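Gingipain R2 Pro-Domain (Porphyromonas gingivalis, PDB 4IEF) probably keeps the arginine-specific cysteine protease gingipain R2 inactive as its N-terminal propeptide and assists its folding, as prodomains of secreted proteases commonly do. Local coordinates at residues M32-F37 against T51-V56; I65-S70 against A152-N157; S88-K93 against R164-I169. One frame throughout, in Å; residues are numbered along the deposited sequence.

The three contacts lie close together in one mainly beta prodomain. Contact 1 (32-37 with 51-56) and contact 2 (65-70 with 152-157) have centres about 10 Å apart. They join where Val56 N approaches Ile68 O at 2.8 Å, a probable hydrogen bond. Contact 2 and contact 3 (88-93 with 164-169) have centres about 11 Å apart and share a sheet, since strands 144-157 and 162-176 are neighbours in it. Pro153 O and Tyr166 N, 2.8 Å apart, mark that seam. Contacts 1 and 3, about 13 Å apart between centres, meet where Met32 N lies 2.9 Å from Thr167 O.

Contact 1: residues M32-F37 against T51-V56; sequences MDNLQF and TFTEGV
The contact belongs to the open end of a two-stranded antiparallel hairpin, strands 36-42 and 45-51, where the two segments leave the ladder but remain linked by hydrogen bonds. Gln36 and Thr51 form an antiparallel hydrogen-bonded pair. Gln36 N gives a nearly straight bond to Thr51 O at 2.7 Å, and Thr51 N returns one to Gln36 O. Leu35 CA adds a CA-H...O contact to the same Thr51 O.

Past the ladder, Asp33 takes hold of Thr53 twice. Thr53 N donates to Asp33 O at 3.1 Å, and Thr53 OG1 donates to Asp33 OD1 at 2.7 Å, on the lone pair facing away from OD2. The carboxylate reaches the hydroxyl because Asp33 CG is anti to the backbone N (chi1 -171°). Its other oxygen, OD2, is hydrogen-bonded to Gln15 NE2. A water bridges Thr53 OG1 and Asn34 ND2. Phe52 to Gly55 form a type II turn, closed by Gly55 N to Phe52 O.

On the inner side Met32 and Phe52 make a Met-aromatic contact, their side chains crossing at about a right angle. Pro153 and Leu154 of strand 144-157 pack against both. Met32 SD sits 4.2 Å from the Phe52 ring centroid, 32° off the normal. The bends at chi2 and chi3 of Met32 carry CE over one ring face, 4.1 Å from Phe52 CD2.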
loop_
_atom_site.group_PDB
_atom_site.type_symbol
_atom_site.label_atom_id
_atom_site.label_comp_id
_atom_site.label_asym_id
_atom_site.label_seq_id
_atom_site.Cartn_x
_atom_site.Cartn_y
_atom_site.Cartn_z
ATOM N N MET A 32 26.424 -11.333 -2.261
ATOM C CA MET A 32 25.801 -11.774 -3.510
ATOM C C MET A 32 25.050 -13.095 -3.290
ATOM O O MET A 32 25.605 -14.041 -2.731
ATOM C CB MET A 32 26.846 -11.915 -4.633
ATOM C CG MET A 32 26.239 -12.257 -6.000
ATOM S SD MET A 32 25.023 -11.047 -6.595
ATOM C CE MET A 32 26.123 -9.820 -7.300
ATOM N N ASP A 33 23.786 -13.136 -3.723
ATOM C CA ASP A 33 22.957 -14.315 -3.555
ATOM C C ASP A 33 22.231 -14.644 -4.852
ATOM O O ASP A 33 21.605 -13.767 -5.454
ATOM C CB ASP A 33 21.964 -14.111 -2.395
ATOM C CG ASP A 33 21.205 -15.368 -2.021
ATOM O OD1 ASP A 33 20.043 -15.506 -2.447
ATOM O OD2 ASP A 33 21.780 -16.216 -1.310
ATOM N N ASN A 34 22.331 -15.918 -5.273
ATOM C CA ASN A 34 21.704 -16.512 -6.462
ATOM C C ASN A 34 21.908 -15.658 -7.748
ATOM O O ASN A 34 20.953 -15.387 -8.478
ATOM C CB ASN A 34 20.201 -16.771 -6.195
ATOM C CG ASN A 34 19.514 -17.678 -7.195
ATOM O OD1 ASN A 34 20.109 -18.580 -7.782
ATOM N ND2 ASN A 34 18.234 -17.461 -7.395
ATOM N N LEU A 35 23.158 -15.248 -8.023
ATOM C CA LEU A 35 23.456 -14.485 -9.241
ATOM C C LEU A 35 23.260 -15.373 -10.477
ATOM O O LEU A 35 23.878 -16.428 -10.587
ATOM C CB LEU A 35 24.872 -13.882 -9.226
ATOM C CG LEU A 35 25.312 -13.173 -10.525
ATOM C CD1 LEU A 35 24.639 -11.811 -10.680
ATOM C CD2 LEU A 35 26.818 -13.041 -10.581
ATOM N N GLN A 36 22.364 -14.953 -11.379
ATOM C CA GLN A 36 22.051 -15.678 -12.620
ATOM C C GLN A 36 22.151 -14.749 -13.826
ATOM O O GLN A 36 22.042 -13.530 -13.679
ATOM C CB GLN A 36 20.641 -16.319 -12.570
ATOM C CG GLN A 36 20.359 -17.151 -11.314
ATOM C CD GLN A 36 19.817 -18.536 -11.556
ATOM O OE1 GLN A 36 18.733 -18.878 -11.080
ATOM N NE2 GLN A 36 20.606 -19.393 -12.200
ATOM N N PHE A 37 22.329 -15.333 -15.019
ATOM C CA PHE A 37 22.418 -14.597 -16.276
ATOM C C PHE A 37 21.444 -15.203 -17.274
ATOM O O PHE A 37 21.447 -16.417 -17.483
ATOM C CB PHE A 37 23.861 -14.599 -16.820
ATOM C CG PHE A 37 24.854 -13.876 -15.945
ATOM C CD1 PHE A 37 25.613 -14.569 -15.003
ATOM C CD2 PHE A 37 25.034 -12.503 -16.057
ATOM C CE1 PHE A 37 26.530 -13.895 -14.187
ATOM C CE2 PHE A 37 25.944 -11.831 -15.241
ATOM C CZ PHE A 37 26.684 -12.531 -14.306
ATOM N N THR A 51 20.648 -11.203 -12.883
ATOM C CA THR A 51 19.618 -11.216 -11.840
ATOM C C THR A 51 20.189 -11.799 -10.561
ATOM O O THR A 51 20.989 -12.729 -10.621
ATOM C CB THR A 51 18.353 -12.008 -12.257
ATOM O OG1 THR A 51 18.718 -13.295 -12.750
ATOM C CG2 THR A 51 17.486 -11.270 -13.264
ATOM N N PHE A 52 19.781 -11.255 -9.401
ATOM C CA PHE A 52 20.171 -11.763 -8.087
ATOM C C PHE A 52 19.052 -11.462 -7.096
ATOM O O PHE A 52 18.235 -10.573 -7.352
ATOM C CB PHE A 52 21.544 -11.223 -7.612
ATOM C CG PHE A 52 21.696 -9.730 -7.397
ATOM C CD1 PHE A 52 21.331 -9.140 -6.188
ATOM C CD2 PHE A 52 22.296 -8.930 -8.365
ATOM C CE1 PHE A 52 21.507 -7.767 -5.974
ATOM C CE2 PHE A 52 22.470 -7.554 -8.150
ATOM C CZ PHE A 52 22.062 -6.981 -6.961
ATOM N N THR A 53 18.998 -12.212 -5.980
ATOM C CA THR A 53 17.978 -12.046 -4.935
ATOM C C THR A 53 17.943 -10.584 -4.447
ATOM O O THR A 53 18.980 -10.025 -4.069
ATOM C CB THR A 53 18.211 -13.025 -3.775
ATOM O OG1 THR A 53 18.570 -14.305 -4.301
ATOM C CG2 THR A 53 16.994 -13.158 -2.874
ATOM N N GLU A 54 16.741 -9.969 -4.529
ATOM C CA GLU A 54 16.417 -8.587 -4.145
ATOM C C GLU A 54 17.108 -7.552 -5.078
ATOM O O GLU A 54 17.106 -6.350 -4.786
ATOM C CB GLU A 54 16.763 -8.335 -2.662
ATOM C CG GLU A 54 15.828 -7.385 -1.943
ATOM C CD GLU A 54 16.245 -7.030 -0.529
ATOM O OE1 GLU A 54 16.845 -7.889 0.157
ATOM O OE2 GLU A 54 15.954 -5.891 -0.101
ATOM N N GLY A 55 17.640 -8.028 -6.209
ATOM C CA GLY A 55 18.266 -7.187 -7.220
ATOM C C GLY A 55 17.223 -6.490 -8.066
ATOM O O GLY A 55 16.254 -7.123 -8.495
ATOM N N VAL A 56 17.401 -5.180 -8.295
ATOM C CA VAL A 56 16.456 -4.368 -9.078
ATOM C C VAL A 56 17.214 -3.577 -10.161
ATOM O O VAL A 56 18.229 -2.939 -9.872
ATOM C CB VAL A 56 15.631 -3.437 -8.143
ATOM C CG1 VAL A 56 15.018 -2.251 -8.892
ATOM C CG2 VAL A 56 14.551 -4.222 -7.402
HETATM O O HOH W 1 16.931 -15.305 -5.902
#

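Contact 2: residues I65-S70 against A152-N157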
loop_
_atom_site.group_PDB
_atom_site.type_symbol
_atom_site.label_atom_id
_atom_site.label_comp_id
_atom_site.label_asym_id
_atom_site.label_seq_id
_atom_site.Cartn_x
_atom_site.Cartn_y
_atom_site.Cartn_z
ATOM N N ILE A 65 22.613 -3.348 -17.998
ATOM C CA ILE A 65 21.681 -3.785 -16.944
ATOM C C ILE A 65 22.546 -4.269 -15.795
ATOM O O ILE A 65 23.181 -5.317 -15.889
ATOM C CB ILE A 65 20.651 -4.860 -17.402
ATOM C CG1 ILE A 65 19.717 -4.299 -18.496
ATOM C CG2 ILE A 65 19.837 -5.416 -16.192
ATOM C CD1 ILE A 65 18.914 -5.332 -19.261
ATOM N N LEU A 66 22.656 -3.445 -14.760
ATOM C CA LEU A 66 23.475 -3.762 -13.604
ATOM C C LEU A 66 22.620 -3.579 -12.351
ATOM O O LEU A 66 22.610 -2.495 -11.752
ATOM C CB LEU A 66 24.758 -2.911 -13.600
ATOM C CG LEU A 66 25.671 -3.101 -14.842
ATOM C CD1 LEU A 66 26.583 -1.911 -15.059
ATOM C CD2 LEU A 66 26.428 -4.433 -14.796
ATOM N N PRO A 67 21.852 -4.645 -11.987
ATOM C CA PRO A 67 20.935 -4.552 -10.838
ATOM C C PRO A 67 21.589 -4.125 -9.538
ATOM O O PRO A 67 22.756 -4.416 -9.291
ATOM C CB PRO A 67 20.371 -5.969 -10.711
ATOM C CG PRO A 67 20.487 -6.534 -12.062
ATOM C CD PRO A 67 21.746 -5.967 -12.636
ATOM N N ILE A 68 20.809 -3.412 -8.717
ATOM C CA ILE A 68 21.222 -2.903 -7.417
ATOM C C ILE A 68 20.339 -3.495 -6.307
ATOM O O ILE A 68 19.253 -4.012 -6.577
ATOM C CB ILE A 68 21.194 -1.339 -7.382
ATOM C CG1 ILE A 68 19.755 -0.768 -7.463
ATOM C CG2 ILE A 68 22.154 -0.711 -8.430
ATOM C CD1 ILE A 68 19.581 0.598 -6.760
ATOM N N LEU A 69 20.813 -3.412 -5.068
ATOM C CA LEU A 69 20.062 -3.826 -3.893
ATOM C C LEU A 69 19.919 -2.602 -3.002
ATOM O O LEU A 69 20.915 -1.950 -2.685
ATOM C CB LEU A 69 20.727 -5.001 -3.158
ATOM C CG LEU A 69 19.870 -5.665 -2.085
ATOM C CD1 LEU A 69 20.115 -7.140 -2.062
ATOM C CD2 LEU A 69 20.115 -5.044 -0.702
ATOM N N SER A 70 18.682 -2.287 -2.614
ATOM C CA SER A 70 18.386 -1.106 -1.803
ATOM C C SER A 70 17.767 -1.471 -0.463
ATOM O O SER A 70 16.935 -2.381 -0.385
ATOM C CB SER A 70 17.457 -0.167 -2.560
ATOM O OG SER A 70 18.053 0.305 -3.758
ATOM N N ALA A 152 25.704 -1.495 -5.486
ATOM C CA ALA A 152 25.834 -1.777 -6.918
ATOM C C ALA A 152 26.955 -2.831 -7.067
ATOM O O ALA A 152 28.122 -2.478 -7.262
ATOM C CB ALA A 152 26.121 -0.499 -7.701
ATOM N N PRO A 153 26.629 -4.135 -6.872
ATOM C CA PRO A 153 27.678 -5.167 -6.880
ATOM C C PRO A 153 28.082 -5.669 -8.267
ATOM O O PRO A 153 28.904 -6.587 -8.367
ATOM C CB PRO A 153 27.047 -6.295 -6.070
ATOM C CG PRO A 153 25.594 -6.185 -6.369
ATOM C CD PRO A 153 25.303 -4.732 -6.586
ATOM N N LEU A 154 27.505 -5.090 -9.326
ATOM C CA LEU A 154 27.828 -5.479 -10.688
ATOM C C LEU A 154 28.359 -4.254 -11.440
ATOM O O LEU A 154 27.618 -3.307 -11.712
ATOM C CB LEU A 154 26.613 -6.126 -11.389
ATOM C CG LEU A 154 26.061 -7.416 -10.751
ATOM C CD1 LEU A 154 24.744 -7.795 -11.355
ATOM C CD2 LEU A 154 27.045 -8.583 -10.879
ATOM N N GLN A 155 29.674 -4.257 -11.691
ATOM C CA GLN A 155 30.394 -3.184 -12.377
ATOM C C GLN A 155 30.886 -3.730 -13.718
ATOM O O GLN A 155 31.529 -4.777 -13.756
ATOM C CB GLN A 155 31.537 -2.636 -11.508
ATOM C CG GLN A 155 31.100 -2.130 -10.120
ATOM C CD GLN A 155 30.343 -0.820 -10.124
ATOM O OE1 GLN A 155 30.666 0.116 -10.860
ATOM N NE2 GLN A 155 29.349 -0.706 -9.250
ATOM N N TYR A 156 30.514 -3.072 -14.821
ATOM C CA TYR A 156 30.823 -3.571 -16.154
ATOM C C TYR A 156 31.436 -2.516 -17.047
ATOM O O TYR A 156 30.886 -1.420 -17.209
ATOM C CB TYR A 156 29.537 -4.137 -16.801
ATOM C CG TYR A 156 29.672 -4.646 -18.222
ATOM C CD1 TYR A 156 30.366 -5.820 -18.501
ATOM C CD2 TYR A 156 29.038 -3.998 -19.279
ATOM C CE1 TYR A 156 30.466 -6.310 -19.803
ATOM C CE2 TYR A 156 29.126 -4.480 -20.585
ATOM C CZ TYR A 156 29.841 -5.638 -20.842
ATOM O OH TYR A 156 29.920 -6.115 -22.130
ATOM N N ASN A 157 32.586 -2.876 -17.633
ATOM C CA ASN A 157 33.302 -2.073 -18.608
ATOM C C ASN A 157 32.868 -2.582 -19.989
ATOM O O ASN A 157 33.168 -3.730 -20.321
ATOM C CB ASN A 157 34.822 -2.151 -18.396
ATOM C CG ASN A 157 35.628 -1.169 -19.227
ATOM O OD1 ASN A 157 35.410 -0.985 -20.435
ATOM N ND2 ASN A 157 36.604 -0.530 -18.600
HETATM O O HOH W 2 25.297 -3.277 -9.651
#
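Leu66 and Leu154 both turn CG anti to the carbonyl carbon (chi1 -60° and -61°), with CB of each directed at the other segment, in the core of this mainly beta prodomain. Leu66 comes to rest on the Leu154 backbone and CB, while Leu154 sends CD1 to Pro67. The contact joins the irregular chain leading into strand 69-74 to strand 144-157. The two strands pair antiparallel further along, where Leu69 is backbone-bonded to Phe151. Here no direct hydrogen bond links the two segments.

Leu66 lies over the peptide that follows Leu154. Its CB is 3.4 Å from Leu154 O, and its CD2 touches Leu154 CB. The same methyl, CD2, reaches Tyr156 CB at 3.7 Å, where the two side chains cross at about a right angle. The Tyr156 ring leads away from Leu66, and its OH is hydrogen-bonded to Val96 O. Leu163 of strand 162-176 packs on both Leu66 and Tyr156.

Beside this pair, the Pro67 ring and Leu154 meet obliquely, with CD of Pro67 3.7 Å from CD1 of Leu154. Ile68 places CG2 against Ala152 CB at 4.0 Å.

A water among these buried residues joins the two backbones. It donates to Pro67 O at 2.8 Å and accepts from Leu154 N at 2.9 Å. On the far side of strand 144-157, Gln155 folds back on its own segment. Its NE2 donates to Ala152 O at 2.9 Å, with that oxygen in the Gln155 amide plane.

Contact 3: residues S88-K93 against R164-I169; sequences SKFIEK and RIYTEI
Segments 88-93 and 164-169 run as neighbouring antiparallel strands, and a classic beta bulge at Thr167 and Glu168, both opposite Lys89, shifts the register by one. The axes of strands 88-93 and 164-166 approach to 4.5 Å at 147°. Ile91 and Ile165 exchange two backbone bonds, and Ile165 N to Ile91 O, 2.8 Å, is nearly straight. Across the bulge Lys89 N donates to Glu168 O, while Thr167 N bonds only weakly to Lys89 O.

One face of the sheet carries Phe90, Glu92, Arg164 and Tyr166. Phe90 CB sits over the centre of the Tyr166 ring, 3.6 Å from the centroid, a CH-pi contact. The two side chains run alongside each other and point the same way, but their rings are oblique, centroids 5.0 Å apart and planes at 48°. With chi1 at 75°, the Phe90 ring lies between Tyr166 and the Arg164 chain. The extended Arg164 chain crosses the Phe90 ring obliquely. Its CD lies over one face, 4.0 Å from the centroid, in a second CH-pi contact.

Phe127 makes a cation-pi contact with Arg164. On the other face Ile91 CG1 packs against Ile165 CB at 3.9 Å, and Glu168 forms a salt bridge with Arg31 of strand 25-31. Beyond the Phe90 ring, Glu92 and Arg164 form a salt bridge: Arg164 NE donates to Glu92 OE2 at 3.1 Å, at the edge of the guanidinium.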
loop_
_atom_site.group_PDB
_atom_site.type_symbol
_atom_site.label_atom_id
_atom_site.label_comp_id
_atom_site.label_asym_id
_atom_site.label_seq_id
_atom_site.Cartn_x
_atom_site.Cartn_y
_atom_site.Cartn_z
ATOM N N SER A 88 35.147 -4.680 0.805
ATOM C CA SER A 88 34.665 -5.125 -0.509
ATOM C C SER A 88 35.529 -6.267 -1.042
ATOM O O SER A 88 36.724 -6.336 -0.753
ATOM C CB SER A 88 34.622 -3.972 -1.509
ATOM O OG SER A 88 35.919 -3.493 -1.828
ATOM N N LYS A 89 34.910 -7.164 -1.817
ATOM C CA LYS A 89 35.537 -8.345 -2.410
ATOM C C LYS A 89 34.864 -8.620 -3.750
ATOM O O LYS A 89 33.633 -8.673 -3.810
ATOM C CB LYS A 89 35.377 -9.538 -1.441
ATOM C CG LYS A 89 36.039 -10.844 -1.863
ATOM C CD LYS A 89 35.523 -12.025 -1.027
ATOM C CE LYS A 89 36.080 -12.087 0.381
ATOM N NZ LYS A 89 35.313 -13.031 1.236
ATOM N N PHE A 90 35.650 -8.765 -4.828
ATOM C CA PHE A 90 35.052 -9.047 -6.131
ATOM C C PHE A 90 35.826 -10.114 -6.917
ATOM O O PHE A 90 37.002 -10.372 -6.653
ATOM C CB PHE A 90 34.883 -7.762 -6.981
ATOM C CG PHE A 90 36.125 -7.166 -7.608
ATOM C CD1 PHE A 90 36.604 -7.635 -8.827
ATOM C CD2 PHE A 90 36.772 -6.089 -7.016
ATOM C CE1 PHE A 90 37.748 -7.086 -9.403
ATOM C CE2 PHE A 90 37.893 -5.518 -7.612
ATOM C CZ PHE A 90 38.379 -6.023 -8.799
ATOM N N ILE A 91 35.135 -10.709 -7.899
ATOM C CA ILE A 91 35.665 -11.680 -8.854
ATOM C C ILE A 91 35.411 -11.108 -10.253
ATOM O O ILE A 91 34.452 -10.350 -10.444
ATOM C CB ILE A 91 35.101 -13.125 -8.673
ATOM C CG1 ILE A 91 33.554 -13.156 -8.632
ATOM C CG2 ILE A 91 35.707 -13.796 -7.439
ATOM C CD1 ILE A 91 32.918 -14.482 -9.109
ATOM N N GLU A 92 36.283 -11.425 -11.208
ATOM C CA GLU A 92 36.151 -10.908 -12.563
ATOM C C GLU A 92 35.682 -11.974 -13.538
ATOM O O GLU A 92 36.157 -13.112 -13.505
ATOM C CB GLU A 92 37.470 -10.300 -13.052
ATOM C CG GLU A 92 37.634 -8.841 -12.668
ATOM C CD GLU A 92 38.650 -8.031 -13.449
ATOM O OE1 GLU A 92 39.333 -8.595 -14.334
ATOM O OE2 GLU A 92 38.761 -6.814 -13.172
ATOM N N LYS A 93 34.738 -11.584 -14.405
ATOM C CA LYS A 93 34.184 -12.393 -15.482
ATOM C C LYS A 93 34.571 -11.703 -16.799
ATOM O O LYS A 93 34.165 -10.559 -17.036
ATOM C CB LYS A 93 32.664 -12.537 -15.311
ATOM C CG LYS A 93 32.144 -13.929 -15.625
ATOM C CD LYS A 93 30.621 -13.952 -15.713
ATOM C CE LYS A 93 30.101 -15.265 -16.250
ATOM N NZ LYS A 93 28.689 -15.159 -16.704
ATOM N N ARG A 164 32.771 -7.159 -13.161
ATOM C CA ARG A 164 33.227 -7.321 -11.784
ATOM C C ARG A 164 32.023 -7.684 -10.918
ATOM O O ARG A 164 31.041 -6.939 -10.884
ATOM C CB ARG A 164 33.926 -6.049 -11.279
ATOM C CG ARG A 164 35.304 -5.857 -11.878
ATOM C CD ARG A 164 35.935 -4.558 -11.426
ATOM N NE ARG A 164 37.265 -4.379 -12.010
ATOM C CZ ARG A 164 38.016 -3.293 -11.851
ATOM N NH1 ARG A 164 37.574 -2.272 -11.124
ATOM N NH2 ARG A 164 39.211 -3.217 -12.418
ATOM N N ILE A 165 32.076 -8.865 -10.288
ATOM C CA ILE A 165 31.015 -9.377 -9.426
ATOM C C ILE A 165 31.455 -9.217 -7.976
ATOM O O ILE A 165 32.333 -9.946 -7.521
ATOM C CB ILE A 165 30.645 -10.854 -9.771
ATOM C CG1 ILE A 165 30.158 -10.990 -11.237
ATOM C CG2 ILE A 165 29.598 -11.411 -8.778
ATOM C CD1 ILE A 165 30.439 -12.341 -11.902
ATOM N N TYR A 166 30.846 -8.267 -7.256
ATOM C CA TYR A 166 31.163 -8.034 -5.850
ATOM C C TYR A 166 30.384 -9.030 -4.996
ATOM O O TYR A 166 29.165 -8.932 -4.864
ATOM C CB TYR A 166 30.900 -6.574 -5.445
ATOM C CG TYR A 166 31.949 -5.616 -5.965
ATOM C CD1 TYR A 166 31.904 -5.143 -7.274
ATOM C CD2 TYR A 166 32.998 -5.192 -5.155
ATOM C CE1 TYR A 166 32.883 -4.283 -7.769
ATOM C CE2 TYR A 166 33.979 -4.325 -5.637
ATOM C CZ TYR A 166 33.916 -3.872 -6.946
ATOM O OH TYR A 166 34.885 -3.025 -7.434
ATOM N N THR A 167 31.097 -10.035 -4.478
ATOM C CA THR A 167 30.517 -11.109 -3.668
ATOM C C THR A 167 30.170 -10.596 -2.270
ATOM O O THR A 167 29.234 -11.113 -1.662
ATOM C CB THR A 167 31.446 -12.321 -3.615
ATOM O OG1 THR A 167 32.719 -11.920 -3.107
ATOM C CG2 THR A 167 31.601 -12.992 -4.974
ATOM N N GLU A 168 30.905 -9.574 -1.778
ATOM C CA GLU A 168 30.660 -8.950 -0.480
ATOM C C GLU A 168 30.991 -7.458 -0.513
ATOM O O GLU A 168 32.005 -7.054 -1.087
ATOM C CB GLU A 168 31.449 -9.645 0.638
ATOM C CG GLU A 168 31.046 -9.199 2.032
ATOM C CD GLU A 168 31.947 -9.725 3.127
ATOM O OE1 GLU A 168 31.540 -10.692 3.813
ATOM O OE2 GLU A 168 33.064 -9.185 3.292
ATOM N N ILE A 169 30.104 -6.648 0.088
ATOM C CA ILE A 169 30.248 -5.199 0.256
ATOM C C ILE A 169 29.766 -4.840 1.660
ATOM O O ILE A 169 28.610 -5.105 1.996
ATOM C CB ILE A 169 29.512 -4.325 -0.822
ATOM C CG1 ILE A 169 29.864 -4.718 -2.278
ATOM C CG2 ILE A 169 29.768 -2.817 -0.568
ATOM C CD1 ILE A 169 28.853 -4.205 -3.347
#